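Local coordinates for hypothetical protein ta1320 (Thermoplasma acidophilum, PDB 1NE2) that is of unknown function but is probably an S-adenosylmethionine-dependent methyltransferase with a Rossmann-like fold, at residues 41-46 with 166-171; 134-139 with 159-164. One frame throughout, in Å; residues are numbered along the deposited sequence.

Contact 1 of 2, residues 41-46 with 166-171; sequences LIEIYN and REEKVY
Glu43 carries the helix side of this contact, its carboxylate meeting both Arg166 and Glu168. Acid meets acid first: OE2 of Glu43 lies 2.5 Å from OE1 of Glu168, a separation at which one of the two groups probably holds a proton and donates it. The two side chains approach from opposite directions, their carboxylate planes turned 46° apart. Glu168 spans its share of the gap fully extended, CG anti to the backbone N (chi1 180°), while its other oxygen, OE2, is hydrogen-bonded to the hydroxyl of Tyr39. The nearby arginine would be expected to ease the crowding of negative charge.

The attraction between Glu43 and Arg166 is a long salt bridge, 4.0 Å from OE1 of Glu43 to NE of Arg166. That oxygen stands well out of the guanidinium plane, and no N-H is aimed at it. A water supplies the directed link: it donates to OE1 of Glu43 at 2.8 Å and accepts from NH1 of Arg166 at 3.0 Å. The stronger partner of the guanidinium is Asp47, just beyond the helix end.

The remaining contacts are van der Waals ones. CB of Glu43 lies over one face of the guanidinium, 3.9 Å from NH1 of Arg166, and CD of Arg166 comes within 3.5 Å of OE1 of Glu43. The bend of the arginine at chi3 (-55°) turns the guanidinium back over the glutamate stem.

With 152 Å² buried, this is a surface contact between helix 34-46 and strand 162-173, an outermost strand of the sheet within this chain. Arg166 and Glu168 pair through their backbones with strand 187-197, Arg166 also touches Tyr143 of strand 142-147, and Ile42 packs on helix 6-14.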
loop_
_atom_site.group_PDB
_atom_site.type_symbol
_atom_site.label_atom_id
_atom_site.label_comp_id
_atom_site.label_asym_id
_atom_site.label_seq_id
_atom_site.Cartn_x
_atom_site.Cartn_y
_atom_site.Cartn_z
ATOM N N LEU B 41 9.550 -7.815 13.577
ATOM C CA LEU B 41 8.499 -8.104 12.594
ATOM C C LEU B 41 7.531 -9.202 13.032
ATOM O O LEU B 41 6.332 -9.099 12.782
ATOM C CB LEU B 41 9.115 -8.466 11.239
ATOM C CG LEU B 41 9.845 -7.326 10.514
ATOM C CD1 LEU B 41 10.474 -7.876 9.233
ATOM C CD2 LEU B 41 8.874 -6.196 10.179
ATOM N N ILE B 42 8.032 -10.245 13.684
ATOM C CA ILE B 42 7.142 -11.308 14.134
ATOM C C ILE B 42 6.159 -10.771 15.181
ATOM O O ILE B 42 5.001 -11.197 15.231
ATOM C CB ILE B 42 7.932 -12.518 14.692
ATOM C CG1 ILE B 42 8.719 -13.186 13.561
ATOM C CG2 ILE B 42 6.974 -13.516 15.344
ATOM C CD1 ILE B 42 7.873 -13.573 12.356
ATOM N N GLU B 43 6.606 -9.834 16.014
ATOM C CA GLU B 43 5.702 -9.249 17.001
ATOM C C GLU B 43 4.544 -8.569 16.269
ATOM O O GLU B 43 3.379 -8.735 16.627
ATOM C CB GLU B 43 6.417 -8.204 17.862
ATOM C CG GLU B 43 7.403 -8.760 18.866
ATOM C CD GLU B 43 7.841 -7.709 19.869
ATOM O OE1 GLU B 43 7.989 -6.535 19.469
ATOM O OE2 GLU B 43 8.034 -8.059 21.053
ATOM N N ILE B 44 4.869 -7.790 15.241
ATOM C CA ILE B 44 3.841 -7.090 14.480
ATOM C C ILE B 44 2.915 -8.105 13.803
ATOM O O ILE B 44 1.698 -7.904 13.724
ATOM C CB ILE B 44 4.478 -6.168 13.403
ATOM C CG1 ILE B 44 5.464 -5.199 14.077
ATOM C CG2 ILE B 44 3.381 -5.390 12.666
ATOM C CD1 ILE B 44 6.176 -4.240 13.111
ATOM N N TYR B 45 3.503 -9.201 13.334
ATOM C CA TYR B 45 2.764 -10.260 12.668
ATOM C C TYR B 45 1.792 -10.922 13.645
ATOM O O TYR B 45 0.628 -11.148 13.318
ATOM C CB TYR B 45 3.757 -11.291 12.125
ATOM C CG TYR B 45 3.130 -12.505 11.480
ATOM C CD1 TYR B 45 2.613 -12.453 10.187
ATOM C CD2 TYR B 45 3.082 -13.718 12.163
ATOM C CE1 TYR B 45 2.063 -13.596 9.586
ATOM C CE2 TYR B 45 2.539 -14.852 11.582
ATOM C CZ TYR B 45 2.033 -14.788 10.297
ATOM O OH TYR B 45 1.508 -15.934 9.741
ATOM N N ASN B 46 2.272 -11.226 14.846
ATOM C CA ASN B 46 1.426 -11.851 15.854
ATOM C C ASN B 46 0.345 -10.889 16.361
ATOM O O ASN B 46 -0.673 -11.334 16.902
ATOM C CB ASN B 46 2.281 -12.379 17.019
ATOM C CG ASN B 46 3.158 -13.571 16.614
ATOM O OD1 ASN B 46 2.808 -14.343 15.713
ATOM N ND2 ASN B 46 4.287 -13.734 17.294
ATOM N N ARG B 166 2.562 -1.147 23.236
ATOM C CA ARG B 166 3.876 -1.755 23.388
ATOM C C ARG B 166 4.989 -0.724 23.537
ATOM O O ARG B 166 5.075 0.235 22.767
ATOM C CB ARG B 166 4.207 -2.683 22.204
ATOM C CG ARG B 166 5.603 -3.323 22.303
ATOM C CD ARG B 166 5.783 -4.453 21.288
ATOM N NE ARG B 166 4.714 -5.434 21.438
ATOM C CZ ARG B 166 3.933 -5.855 20.447
ATOM N NH1 ARG B 166 4.106 -5.388 19.218
ATOM N NH2 ARG B 166 2.946 -6.712 20.695
ATOM N N GLU B 167 5.802 -0.913 24.575
ATOM C CA GLU B 167 6.976 -0.085 24.848
ATOM C C GLU B 167 7.896 -1.108 25.470
ATOM O O GLU B 167 7.918 -1.302 26.688
ATOM C CB GLU B 167 6.706 1.037 25.845
ATOM C CG GLU B 167 7.894 1.980 25.911
ATOM C CD GLU B 167 7.719 3.110 26.899
ATOM O OE1 GLU B 167 6.565 3.467 27.206
ATOM O OE2 GLU B 167 8.746 3.652 27.352
ATOM N N GLU B 168 8.648 -1.771 24.605
ATOM C CA GLU B 168 9.519 -2.853 25.009
ATOM C C GLU B 168 11.010 -2.579 24.916
ATOM O O GLU B 168 11.501 -2.053 23.916
ATOM C CB GLU B 168 9.162 -4.071 24.162
ATOM C CG GLU B 168 9.977 -5.310 24.444
ATOM C CD GLU B 168 9.645 -6.424 23.480
ATOM O OE1 GLU B 168 8.717 -6.244 22.663
ATOM O OE2 GLU B 168 10.304 -7.477 23.538
ATOM N N LYS B 169 11.732 -2.961 25.964
ATOM C CA LYS B 169 13.171 -2.772 25.989
ATOM C C LYS B 169 13.847 -3.949 25.289
ATOM O O LYS B 169 13.543 -5.107 25.570
ATOM C CB LYS B 169 13.665 -2.676 27.437
ATOM C CG LYS B 169 15.169 -2.505 27.571
ATOM C CD LYS B 169 15.605 -2.461 29.031
ATOM C CE LYS B 169 15.348 -3.789 29.731
ATOM N NZ LYS B 169 15.843 -3.788 31.140
ATOM N N VAL B 170 14.745 -3.643 24.364
ATOM C CA VAL B 170 15.491 -4.665 23.642
ATOM C C VAL B 170 16.948 -4.231 23.679
ATOM O O VAL B 170 17.253 -3.043 23.598
ATOM C CB VAL B 170 15.018 -4.804 22.171
ATOM C CG1 VAL B 170 13.568 -5.250 22.134
ATOM C CG2 VAL B 170 15.177 -3.495 21.444
ATOM N N TYR B 171 17.852 -5.188 23.824
ATOM C CA TYR B 171 19.259 -4.840 23.887
ATOM C C TYR B 171 19.969 -5.023 22.562
ATOM O O TYR B 171 19.735 -5.994 21.837
ATOM C CB TYR B 171 19.945 -5.646 24.990
ATOM C CG TYR B 171 19.551 -5.185 26.372
ATOM C CD1 TYR B 171 20.099 -4.025 26.919
ATOM C CD2 TYR B 171 18.598 -5.877 27.116
ATOM C CE1 TYR B 171 19.707 -3.562 28.170
ATOM C CE2 TYR B 171 18.196 -5.419 28.374
ATOM C CZ TYR B 171 18.755 -4.263 28.892
ATOM O OH TYR B 171 18.365 -3.802 30.129
HETATM O O HOH W 1 6.632 -4.813 17.772
#

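Contact 2 of 2, residues 134-139 with 159-164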
loop_
_atom_site.group_PDB
_atom_site.type_symbol
_atom_site.label_atom_id
_atom_site.label_comp_id
_atom_site.label_asym_id
_atom_site.label_seq_id
_atom_site.Cartn_x
_atom_site.Cartn_y
_atom_site.Cartn_z
ATOM N N LYS B 134 3.726 12.250 10.073
ATOM C CA LYS B 134 3.290 11.551 8.870
ATOM C C LYS B 134 2.665 10.196 9.206
ATOM O O LYS B 134 1.668 9.794 8.597
ATOM C CB LYS B 134 4.470 11.346 7.919
ATOM C CG LYS B 134 4.090 10.698 6.586
ATOM C CD LYS B 134 3.772 11.718 5.498
ATOM C CE LYS B 134 2.515 12.520 5.770
ATOM N NZ LYS B 134 2.271 13.522 4.677
ATOM N N ALA B 135 3.251 9.495 10.172
ATOM C CA ALA B 135 2.744 8.188 10.571
ATOM C C ALA B 135 1.290 8.267 11.023
ATOM O O ALA B 135 0.457 7.473 10.597
ATOM C CB ALA B 135 3.611 7.598 11.690
ATOM N N PHE B 136 0.981 9.239 11.879
ATOM C CA PHE B 136 -0.376 9.382 12.381
ATOM C C PHE B 136 -1.401 9.905 11.380
ATOM O O PHE B 136 -2.608 9.833 11.616
ATOM C CB PHE B 136 -0.357 10.233 13.650
ATOM C CG PHE B 136 0.103 9.473 14.856
ATOM C CD1 PHE B 136 -0.777 8.641 15.542
ATOM C CD2 PHE B 136 1.428 9.535 15.270
ATOM C CE1 PHE B 136 -0.342 7.876 16.623
ATOM C CE2 PHE B 136 1.876 8.770 16.351
ATOM C CZ PHE B 136 0.986 7.939 17.029
ATOM N N GLU B 137 -0.925 10.407 10.250
ATOM C CA GLU B 137 -1.818 10.900 9.216
ATOM C C GLU B 137 -1.976 9.804 8.160
ATOM O O GLU B 137 -2.880 9.852 7.324
ATOM C CB GLU B 137 -1.210 12.153 8.579
ATOM C CG GLU B 137 -1.978 12.707 7.398
ATOM C CD GLU B 137 -1.271 13.886 6.755
ATOM O OE1 GLU B 137 -1.804 14.431 5.764
ATOM O OE2 GLU B 137 -0.184 14.267 7.243
ATOM N N THR B 138 -1.107 8.798 8.240
ATOM C CA THR B 138 -1.059 7.713 7.261
ATOM C C THR B 138 -1.597 6.329 7.633
ATOM O O THR B 138 -2.282 5.684 6.824
ATOM C CB THR B 138 0.411 7.505 6.791
ATOM O OG1 THR B 138 0.922 8.725 6.230
ATOM C CG2 THR B 138 0.494 6.400 5.748
ATOM N N SER B 139 -1.296 5.869 8.841
ATOM C CA SER B 139 -1.684 4.517 9.228
ATOM C C SER B 139 -2.433 4.324 10.537
ATOM O O SER B 139 -2.374 5.156 11.440
ATOM C CB SER B 139 -0.431 3.639 9.250
ATOM O OG SER B 139 0.317 3.797 8.056
ATOM N N SER B 159 1.509 8.603 22.726
ATOM C CA SER B 159 0.338 8.528 23.588
ATOM C C SER B 159 -0.610 9.707 23.388
ATOM O O SER B 159 -1.797 9.612 23.687
ATOM C CB SER B 159 0.759 8.430 25.060
ATOM O OG SER B 159 1.482 9.575 25.473
ATOM N N ALA B 160 -0.093 10.814 22.867
ATOM C CA ALA B 160 -0.928 11.987 22.634
ATOM C C ALA B 160 -1.789 11.826 21.381
ATOM O O ALA B 160 -2.792 12.520 21.219
ATOM C CB ALA B 160 -0.060 13.230 22.505
ATOM N N ARG B 161 -1.409 10.902 20.504
ATOM C CA ARG B 161 -2.162 10.687 19.270
ATOM C C ARG B 161 -2.699 9.268 19.103
ATOM O O ARG B 161 -3.393 8.980 18.129
ATOM C CB ARG B 161 -1.299 11.052 18.059
ATOM C CG ARG B 161 -1.128 12.549 17.840
ATOM C CD ARG B 161 -2.465 13.217 17.546
ATOM N NE ARG B 161 -2.319 14.637 17.230
ATOM C CZ ARG B 161 -3.333 15.448 16.943
ATOM N NH1 ARG B 161 -4.577 14.986 16.933
ATOM N NH2 ARG B 161 -3.104 16.726 16.666
ATOM N N GLY B 162 -2.384 8.392 20.050
ATOM C CA GLY B 162 -2.861 7.024 19.966
ATOM C C GLY B 162 -2.699 6.247 21.255
ATOM O O GLY B 162 -2.334 6.804 22.289
ATOM N N ASP B 163 -2.977 4.950 21.195
ATOM C CA ASP B 163 -2.851 4.092 22.360
ATOM C C ASP B 163 -1.564 3.287 22.251
ATOM O O ASP B 163 -1.401 2.484 21.327
ATOM C CB ASP B 163 -4.050 3.147 22.452
ATOM C CG ASP B 163 -5.363 3.890 22.631
ATOM O OD1 ASP B 163 -5.515 4.577 23.662
ATOM O OD2 ASP B 163 -6.237 3.790 21.744
ATOM N N VAL B 164 -0.640 3.520 23.179
ATOM C CA VAL B 164 0.627 2.792 23.175
ATOM C C VAL B 164 0.399 1.438 23.836
ATOM O O VAL B 164 0.231 1.356 25.053
ATOM C CB VAL B 164 1.731 3.550 23.955
ATOM C CG1 VAL B 164 3.024 2.730 23.966
ATOM C CG2 VAL B 164 1.982 4.906 23.323
#
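Phe136 and Arg161 bring the backbones nearest, with 7.2 Å between their CA atoms, where the last turns of helix 126-138 pass the junction of helix 151-161 and strand 162-173; no hydrogen bond crosses. The contact is a CH-pi interaction: CB of Arg161 sits over one face of the Phe136 ring, 3.7 Å from its centroid and 17° off the normal. It is displaced toward the rim, closest to CD1 of Phe136 at 3.5 Å. CE1 of Phe136 also lies 3.6 Å from the carbonyl O of Arg161. CG of Arg161, anti to the carbonyl carbon (chi1 -75°), already leaves the ring, and CB alone among the side-chain atoms makes the contact. Gly162 follows with its N 4.0 Å from CE1 of Phe136, where a side chain would have little room. Replacing Phe136 by an alanine would probably open a gap beneath Arg161 CB and leave the helix-to-strand junction without its aromatic support. The ring also touches Ile142 and Val195, and so joins the helix to the sheet. Helices packed on a sheet of strand order 3-2-1-4-5-7-6, with 187-197 antiparallel, are the pattern of class I methyltransferases, which this protein probably is.

Overall arrangement
Strand 162-173 serves both contacts: its start, with Arg161 just before it, meets Phe136 of helix 126-138 in contact 2, and residues 166-171 farther along meet helix 34-46 in contact 1. Segments 159-164 and 166-171 are separated by a single residue, yet the contact centres lie about 17 Å apart and no other touch connects them. Their chemistry differs, since contact 1 is polar, water-bridged and superficial, whereas contact 2 is mostly buried aromatic packing. In sequence, contact 2 falls between the two segments of contact 1. In class I methyltransferases the cofactor site lies by the glycine-rich turn after the first strand, here probably after 54-58; neither contact includes residues of that turn.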